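Local coordinates for protein multicopper oxidase (Arthrobacter sp. FB24, PDB 3GDC) that probably couples one-electron oxidation of phenol-like substrates to the four-electron reduction of dioxygen to water at copper centres, as laccases do, at residues Asp30-Arg35 with Glu120-Pro125; Thr89-Gly94 with Thr99-Pro104; Leu130-Gln135 with Pro140-Gly145. One frame throughout, in Å; residues are numbered along the deposited sequence.

Contact 1. Residues Asp30-Arg35 with Glu120-Pro125; sequences DGRTLR and EFDATP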
# COMPACT_ATOMS: atom_id res chain seq x y z
N ASP A 30 24.18 3.50 -36.33
CA ASP A 30 22.90 2.75 -36.24
C ASP A 30 21.73 3.72 -36.08
O ASP A 30 20.56 3.32 -36.12
CB ASP A 30 22.91 1.59 -35.21
CG ASP A 30 22.63 2.03 -33.76
OD1 ASP A 30 22.83 3.20 -33.40
OD2 ASP A 30 22.21 1.15 -32.95
N GLY A 31 22.06 5.01 -35.91
CA GLY A 31 21.07 6.08 -35.84
C GLY A 31 20.64 6.48 -34.43
O GLY A 31 20.10 7.57 -34.22
N ARG A 32 20.89 5.59 -33.47
CA ARG A 32 20.51 5.82 -32.07
C ARG A 32 21.29 6.95 -31.41
O ARG A 32 22.42 7.27 -31.80
CB ARG A 32 20.68 4.55 -31.24
CG ARG A 32 19.68 3.45 -31.52
CD ARG A 32 19.65 2.46 -30.35
NE ARG A 32 20.94 1.81 -30.14
CZ ARG A 32 21.42 1.45 -28.95
NH1 ARG A 32 20.72 1.68 -27.84
NH2 ARG A 32 22.61 0.86 -28.87
N THR A 33 20.69 7.52 -30.37
CA THR A 33 21.33 8.54 -29.55
C THR A 33 22.16 7.90 -28.45
O THR A 33 21.70 6.97 -27.77
CB THR A 33 20.26 9.47 -28.94
OG1 THR A 33 19.58 10.17 -29.99
CG2 THR A 33 20.87 10.48 -27.98
N LEU A 34 23.39 8.39 -28.30
CA LEU A 34 24.23 8.06 -27.16
C LEU A 34 24.16 9.22 -26.18
O LEU A 34 24.54 10.35 -26.51
CB LEU A 34 25.67 7.80 -27.59
CG LEU A 34 26.69 7.56 -26.47
CD1 LEU A 34 26.41 6.25 -25.71
CD2 LEU A 34 28.12 7.55 -27.01
N ARG A 35 23.67 8.95 -24.97
CA ARG A 35 23.42 10.01 -24.00
C ARG A 35 24.30 9.77 -22.78
O ARG A 35 24.31 8.65 -22.25
CB ARG A 35 21.93 10.00 -23.63
CG ARG A 35 21.43 11.22 -22.93
CD ARG A 35 19.93 11.09 -22.65
NE ARG A 35 19.11 11.03 -23.86
CZ ARG A 35 18.69 12.09 -24.56
NH1 ARG A 35 18.99 13.32 -24.17
NH2 ARG A 35 17.95 11.91 -25.65
N GLU A 120 26.83 1.49 -18.09
CA GLU A 120 26.31 1.49 -19.45
C GLU A 120 25.12 0.55 -19.58
O GLU A 120 25.17 -0.59 -19.12
CB GLU A 120 27.41 1.05 -20.44
CG GLU A 120 28.74 1.77 -20.26
CD GLU A 120 29.78 1.38 -21.31
OE1 GLU A 120 29.41 0.70 -22.30
OE2 GLU A 120 30.96 1.76 -21.14
N PHE A 121 24.05 1.05 -20.20
CA PHE A 121 22.85 0.27 -20.48
C PHE A 121 21.97 1.05 -21.45
O PHE A 121 22.23 2.22 -21.75
CB PHE A 121 22.07 -0.09 -19.20
CG PHE A 121 22.00 1.03 -18.19
CD1 PHE A 121 21.12 2.10 -18.37
CD2 PHE A 121 22.81 1.02 -17.08
CE1 PHE A 121 21.06 3.14 -17.44
CE2 PHE A 121 22.76 2.06 -16.14
CZ PHE A 121 21.88 3.12 -16.34
N ASP A 122 20.93 0.40 -21.95
CA ASP A 122 19.96 1.07 -22.79
C ASP A 122 18.83 1.63 -21.94
O ASP A 122 18.58 1.14 -20.84
CB ASP A 122 19.43 0.12 -23.86
CG ASP A 122 20.49 -0.24 -24.90
OD1 ASP A 122 21.40 0.59 -25.14
OD2 ASP A 122 20.41 -1.35 -25.47
N ALA A 123 18.18 2.68 -22.42
CA ALA A 123 17.06 3.29 -21.70
C ALA A 123 15.81 2.42 -21.90
O ALA A 123 15.06 2.59 -22.86
CB ALA A 123 16.81 4.73 -22.17
N THR A 124 15.64 1.45 -21.00
CA THR A 124 14.53 0.50 -21.08
C THR A 124 14.15 -0.01 -19.69
O THR A 124 15.03 -0.13 -18.84
CB THR A 124 14.90 -0.76 -21.90
OG1 THR A 124 15.96 -0.47 -22.81
CG2 THR A 124 13.69 -1.26 -22.65
N PRO A 125 12.85 -0.29 -19.45
CA PRO A 125 11.70 0.02 -20.29
C PRO A 125 11.35 1.49 -20.14
O PRO A 125 11.90 2.15 -19.26
CB PRO A 125 10.59 -0.85 -19.68
CG PRO A 125 10.96 -0.92 -18.23
CD PRO A 125 12.46 -1.02 -18.24
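The flat guanidinium of Arg32 meets an acid at two points of its rim, both close to its plane: OD1 of Asp122 across the contact and OD2 of Asp30 within its own turn. Guanidinium and Asp122 carboxylate stand almost perpendicular, 87° apart, and NH1 meets OD1 from well above the carboxylate plane. The salt bridge from NH1 to Asp122 OD1 is 3.0 Å long and nearly straight, with 166° at the hydrogen. On the Asp30 side, Arg32 NE approaches the syn lone pair of OD2 at 3.2 Å, while the backbone N of Arg32 binds Asp30 OD1 at 3.1 Å and closes an Asx turn. Flanked by two acids, the positive charge of Arg32 is probably well compensated despite its partial exposure. A bend in the arginine chain at CG-CD (chi3 -61°) helps direct the group between the two carboxylates. In the cupredoxin-like sheet to which these segments belong, strand 33-49 and strand 116-122 flank strand 75-82, so the bridge reaches across the end of that intervening strand at the protein surface. NH1 also donates to the carbonyl of Gly73, just ahead of strand 75-82, which gives this nitrogen a second partner.

Contact 2. Residues Thr89-Gly94 with Thr99-Pro104; sequences TIHFHG and TMDGTP. With CU (copper (II) ion), chain E.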
# COMPACT_ATOMS: atom_id res chain seq x y z
N THR A 89 28.15 3.15 -4.76
CA THR A 89 27.82 2.66 -6.10
C THR A 89 26.67 3.51 -6.67
O THR A 89 26.15 4.43 -5.99
CB THR A 89 27.37 1.16 -6.08
OG1 THR A 89 26.08 1.06 -5.50
CG2 THR A 89 28.35 0.27 -5.32
N ILE A 90 26.27 3.21 -7.89
CA ILE A 90 24.96 3.62 -8.37
C ILE A 90 24.23 2.38 -8.86
O ILE A 90 24.68 1.68 -9.79
CB ILE A 90 24.97 4.65 -9.53
CG1 ILE A 90 25.90 5.84 -9.24
CG2 ILE A 90 23.53 5.12 -9.84
CD1 ILE A 90 26.01 6.85 -10.40
N HIS A 91 23.10 2.11 -8.21
CA HIS A 91 22.20 1.07 -8.64
C HIS A 91 20.98 1.70 -9.32
O HIS A 91 20.24 2.48 -8.71
CB HIS A 91 21.76 0.22 -7.45
CG HIS A 91 20.65 -0.71 -7.78
ND1 HIS A 91 20.81 -1.76 -8.66
CD2 HIS A 91 19.35 -0.72 -7.40
CE1 HIS A 91 19.66 -2.40 -8.78
NE2 HIS A 91 18.76 -1.78 -8.04
N PHE A 92 20.77 1.36 -10.59
CA PHE A 92 19.64 1.89 -11.33
C PHE A 92 18.43 0.95 -11.27
O PHE A 92 18.59 -0.27 -11.29
CB PHE A 92 20.01 2.12 -12.80
CG PHE A 92 20.76 3.39 -13.03
CD1 PHE A 92 20.09 4.54 -13.45
CD2 PHE A 92 22.14 3.45 -12.83
CE1 PHE A 92 20.78 5.73 -13.67
CE2 PHE A 92 22.83 4.65 -13.05
CZ PHE A 92 22.15 5.78 -13.46
N HIS A 93 17.24 1.54 -11.21
CA HIS A 93 16.01 0.80 -11.46
C HIS A 93 15.78 0.88 -12.95
O HIS A 93 15.54 1.95 -13.50
CB HIS A 93 14.83 1.39 -10.68
CG HIS A 93 14.81 1.02 -9.23
ND1 HIS A 93 13.73 0.40 -8.64
CD2 HIS A 93 15.74 1.17 -8.25
CE1 HIS A 93 13.98 0.20 -7.36
NE2 HIS A 93 15.19 0.65 -7.10
N GLY A 94 15.92 -0.25 -13.63
CA GLY A 94 15.83 -0.29 -15.08
C GLY A 94 16.46 -1.60 -15.52
O GLY A 94 17.01 -2.31 -14.69
N THR A 99 26.68 -7.00 -14.31
CA THR A 99 27.89 -6.24 -14.03
C THR A 99 27.67 -4.73 -14.02
O THR A 99 28.57 -3.96 -13.66
CB THR A 99 28.97 -6.53 -15.10
OG1 THR A 99 28.38 -6.39 -16.39
CG2 THR A 99 29.54 -7.94 -14.93
N MET A 100 26.49 -4.30 -14.46
CA MET A 100 26.14 -2.87 -14.50
C MET A 100 25.11 -2.48 -13.44
O MET A 100 24.52 -1.40 -13.51
CB MET A 100 25.65 -2.49 -15.90
CG MET A 100 26.75 -2.55 -16.97
SD MET A 100 28.05 -1.37 -16.60
CE MET A 100 29.28 -1.79 -17.85
N ASP A 101 24.94 -3.35 -12.46
CA ASP A 101 23.83 -3.25 -11.51
C ASP A 101 24.20 -2.45 -10.25
O ASP A 101 23.32 -2.11 -9.44
CB ASP A 101 23.39 -4.68 -11.15
CG ASP A 101 22.22 -4.74 -10.21
OD1 ASP A 101 21.14 -4.20 -10.54
OD2 ASP A 101 22.38 -5.35 -9.14
N GLY A 102 25.48 -2.14 -10.08
CA GLY A 102 25.95 -1.38 -8.91
C GLY A 102 25.82 -2.12 -7.59
O GLY A 102 25.61 -1.50 -6.54
N THR A 103 25.95 -3.44 -7.62
CA THR A 103 25.86 -4.23 -6.40
C THR A 103 27.25 -4.70 -5.96
O THR A 103 27.95 -5.32 -6.74
CB THR A 103 24.90 -5.43 -6.59
OG1 THR A 103 23.57 -4.93 -6.80
CG2 THR A 103 24.91 -6.36 -5.39
N PRO A 104 27.65 -4.38 -4.71
CA PRO A 104 28.94 -4.89 -4.24
C PRO A 104 29.04 -6.42 -4.38
O PRO A 104 28.07 -7.13 -4.09
CB PRO A 104 28.95 -4.48 -2.77
CG PRO A 104 28.11 -3.24 -2.75
CD PRO A 104 26.99 -3.54 -3.70
CU CU E . 15.85 0.57 -5.18
O HOH W 1 23.21 0.26 -11.79
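The His91 ring lies alongside the Asp101 side chain, pointing the same way, beside the His-X-His motif of residues 91-93, a copper-binding signature of laccase-type multicopper oxidases. Two hydrogen bonds join the segments directly. His91 ND1 donates to Asp101 O at 2.7 Å, the acceptor lying in the ring plane and the donor in the carbonyl plane; with CG anti to the backbone N (chi1 170°), this bond and the copper on NE2, shared with His222 of the second subunit, together fix the ring's rotation. Thr89 OG1 gives its proton to Gly102 O at 2.8 Å and also takes part in a bond with His134 N. Among the polar side chains, the Asp101 carboxylate stands nearly upright to the imidazole, 84° between planes. Its OD2 accepts from Thr103 OG1 at 2.7 Å and is bonded to His224 of the second subunit, a hydrogen bond across the subunit interface. Backbone packing is close: Gly102 CA makes a CH···O contact of 3.4 Å with Ile90 O, where any side chain would collide with that carbonyl. A single water completes the seam, donating to Ile90 O and, at 2.7 Å, to Met100 O, and accepting from Phe92 N at 2.9 Å.

Contact 3. Residues Leu130-Gln135 with Pro140-Gly145; sequences LYHCHQ and PHIAKG. With CU (copper (II) ion), chain D; CU (copper (II) ion), chain E; CU (copper (II) ion), chain O.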
# COMPACT_ATOMS: atom_id res chain seq x y z
N LEU A 130 14.31 5.37 -11.02
CA LEU A 130 15.16 6.01 -10.03
C LEU A 130 16.49 5.27 -9.97
O LEU A 130 16.65 4.20 -10.57
CB LEU A 130 14.48 6.02 -8.64
CG LEU A 130 14.22 4.70 -7.90
CD1 LEU A 130 14.24 4.92 -6.36
CD2 LEU A 130 12.93 4.04 -8.31
N TYR A 131 17.44 5.87 -9.27
CA TYR A 131 18.73 5.25 -9.00
C TYR A 131 19.12 5.61 -7.57
O TYR A 131 18.66 6.63 -7.01
CB TYR A 131 19.79 5.71 -10.02
CG TYR A 131 20.10 7.20 -9.99
CD1 TYR A 131 21.09 7.70 -9.15
CD2 TYR A 131 19.37 8.10 -10.77
CE1 TYR A 131 21.38 9.07 -9.10
CE2 TYR A 131 19.63 9.48 -10.72
CZ TYR A 131 20.64 9.95 -9.88
OH TYR A 131 20.91 11.29 -9.82
N HIS A 132 19.94 4.77 -6.95
CA HIS A 132 20.45 5.06 -5.61
C HIS A 132 21.67 4.22 -5.30
O HIS A 132 21.97 3.26 -6.02
CB HIS A 132 19.36 4.86 -4.54
CG HIS A 132 18.77 3.48 -4.52
ND1 HIS A 132 19.40 2.41 -3.91
CD2 HIS A 132 17.62 2.99 -5.03
CE1 HIS A 132 18.66 1.33 -4.05
NE2 HIS A 132 17.57 1.66 -4.72
N CYS A 133 22.39 4.57 -4.25
CA CYS A 133 23.56 3.80 -3.88
C CYS A 133 23.15 2.43 -3.33
O CYS A 133 22.09 2.30 -2.69
CB CYS A 133 24.41 4.56 -2.85
SG CYS A 133 25.86 3.64 -2.32
N HIS A 134 23.97 1.41 -3.58
CA HIS A 134 23.65 0.08 -3.07
C HIS A 134 24.75 -0.52 -2.18
O HIS A 134 24.83 -1.73 -1.98
CB HIS A 134 23.26 -0.86 -4.22
CG HIS A 134 22.29 -1.93 -3.82
ND1 HIS A 134 22.62 -2.94 -2.95
CD2 HIS A 134 21.00 -2.14 -4.18
CE1 HIS A 134 21.58 -3.73 -2.79
NE2 HIS A 134 20.58 -3.26 -3.51
N GLN A 135 25.61 0.35 -1.65
CA GLN A 135 26.63 -0.05 -0.68
C GLN A 135 25.99 -0.40 0.68
O GLN A 135 25.04 0.26 1.12
CB GLN A 135 27.66 1.07 -0.52
CG GLN A 135 28.85 0.77 0.41
CD GLN A 135 29.85 -0.22 -0.18
OE1 GLN A 135 30.60 -0.88 0.55
NE2 GLN A 135 29.88 -0.30 -1.50
N PRO A 140 21.81 3.89 5.71
CA PRO A 140 22.48 5.19 5.60
C PRO A 140 22.93 5.56 4.19
O PRO A 140 22.95 6.73 3.86
CB PRO A 140 23.70 5.04 6.52
CG PRO A 140 23.89 3.59 6.71
CD PRO A 140 22.54 2.97 6.60
N HIS A 141 23.29 4.57 3.37
CA HIS A 141 23.76 4.88 2.02
C HIS A 141 22.67 5.45 1.12
O HIS A 141 22.96 6.29 0.27
CB HIS A 141 24.49 3.68 1.40
CG HIS A 141 25.89 3.52 1.89
ND1 HIS A 141 26.97 4.11 1.27
CD2 HIS A 141 26.38 2.88 2.98
CE1 HIS A 141 28.07 3.82 1.94
NE2 HIS A 141 27.74 3.08 2.98
N ILE A 142 21.42 5.05 1.34
CA ILE A 142 20.30 5.69 0.65
C ILE A 142 19.87 6.94 1.43
O ILE A 142 19.73 8.03 0.85
CB ILE A 142 19.10 4.72 0.44
CG1 ILE A 142 19.52 3.51 -0.42
CG2 ILE A 142 17.92 5.44 -0.23
CD1 ILE A 142 18.46 2.40 -0.49
N ALA A 143 19.68 6.79 2.74
CA ALA A 143 19.12 7.87 3.57
C ALA A 143 19.99 9.13 3.66
O ALA A 143 19.46 10.24 3.83
CB ALA A 143 18.80 7.35 4.98
N LYS A 144 21.30 8.97 3.52
CA LYS A 144 22.20 10.13 3.55
C LYS A 144 22.12 11.01 2.31
O LYS A 144 22.67 12.11 2.30
CB LYS A 144 23.65 9.72 3.87
CG LYS A 144 23.83 9.12 5.26
CD LYS A 144 24.31 10.13 6.27
CE LYS A 144 25.81 10.38 6.14
NZ LYS A 144 26.28 11.37 7.15
N GLY A 145 21.43 10.55 1.26
CA GLY A 145 21.10 11.43 0.16
C GLY A 145 21.38 10.89 -1.23
O GLY A 145 21.09 11.56 -2.22
CU CU D . 26.96 4.74 -0.79
CU CU E . 15.85 0.57 -5.18
CU CU O . 18.89 -4.08 -3.93
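The sulfur of Cys133 has a copper ion and a backbone N-H among its partners: SG binds the metal at 2.2 Å and accepts a nearly straight hydrogen bond (168°) from Gln135 N, 3.4 Å from SG. His141, across the contact, holds the same copper through ND1, also at 2.2 Å, and His88 supplies a further ligand; the Cys-His-His set is that of a type 1 copper. With SG anti to the backbone N (chi1 179°), the sulfur is brought to the copper that His141 also holds. Gln135 CB lies over one face of the His141 ring, 3.7 Å from its centroid, in a CH-pi contact. Cys133 is the centre of the His-Cys-His motif typical of multicopper oxidases, in which His132 and His134 each bind a copper of the trinuclear cluster, probably an electron route. The His132 ring is steadied by its bond from ND1 to Cys133 O, 3.0 Å long. Ile142 packs against the motif from the helix side, its CD1 reaching ND1 of His132 at 3.5 Å while CG1 rests 3.6 Å from Cys133 O. An alanine here lacks both carbons, which would probably leave a gap beside the His132 imidazole and Cys133 O. Gln135 NE2 is tied to Ser110.

Overall arrangement
The three contacts trace a path from the rim of one cupredoxin-like sheet to its copper centres. Contact 1 lies about 17 Å from contact 2 and 25 Å from contact 3, centre to centre, and is linked to the copper region through packing, with Phe121 CZ 3.5 Å from Phe92 CG. Contacts 2 and 3, whose centres are 11 Å apart, join as neighbouring antiparallel strands: His91 N lies 2.7 Å from His132 O, and His93 N 2.8 Å from Leu130 O. Together they supply His93 and His132 to one copper, completed by His271 of the second subunit. This copper is 5.7 Å from the ion held by His134 and 12.7 Å from the Cys133 copper.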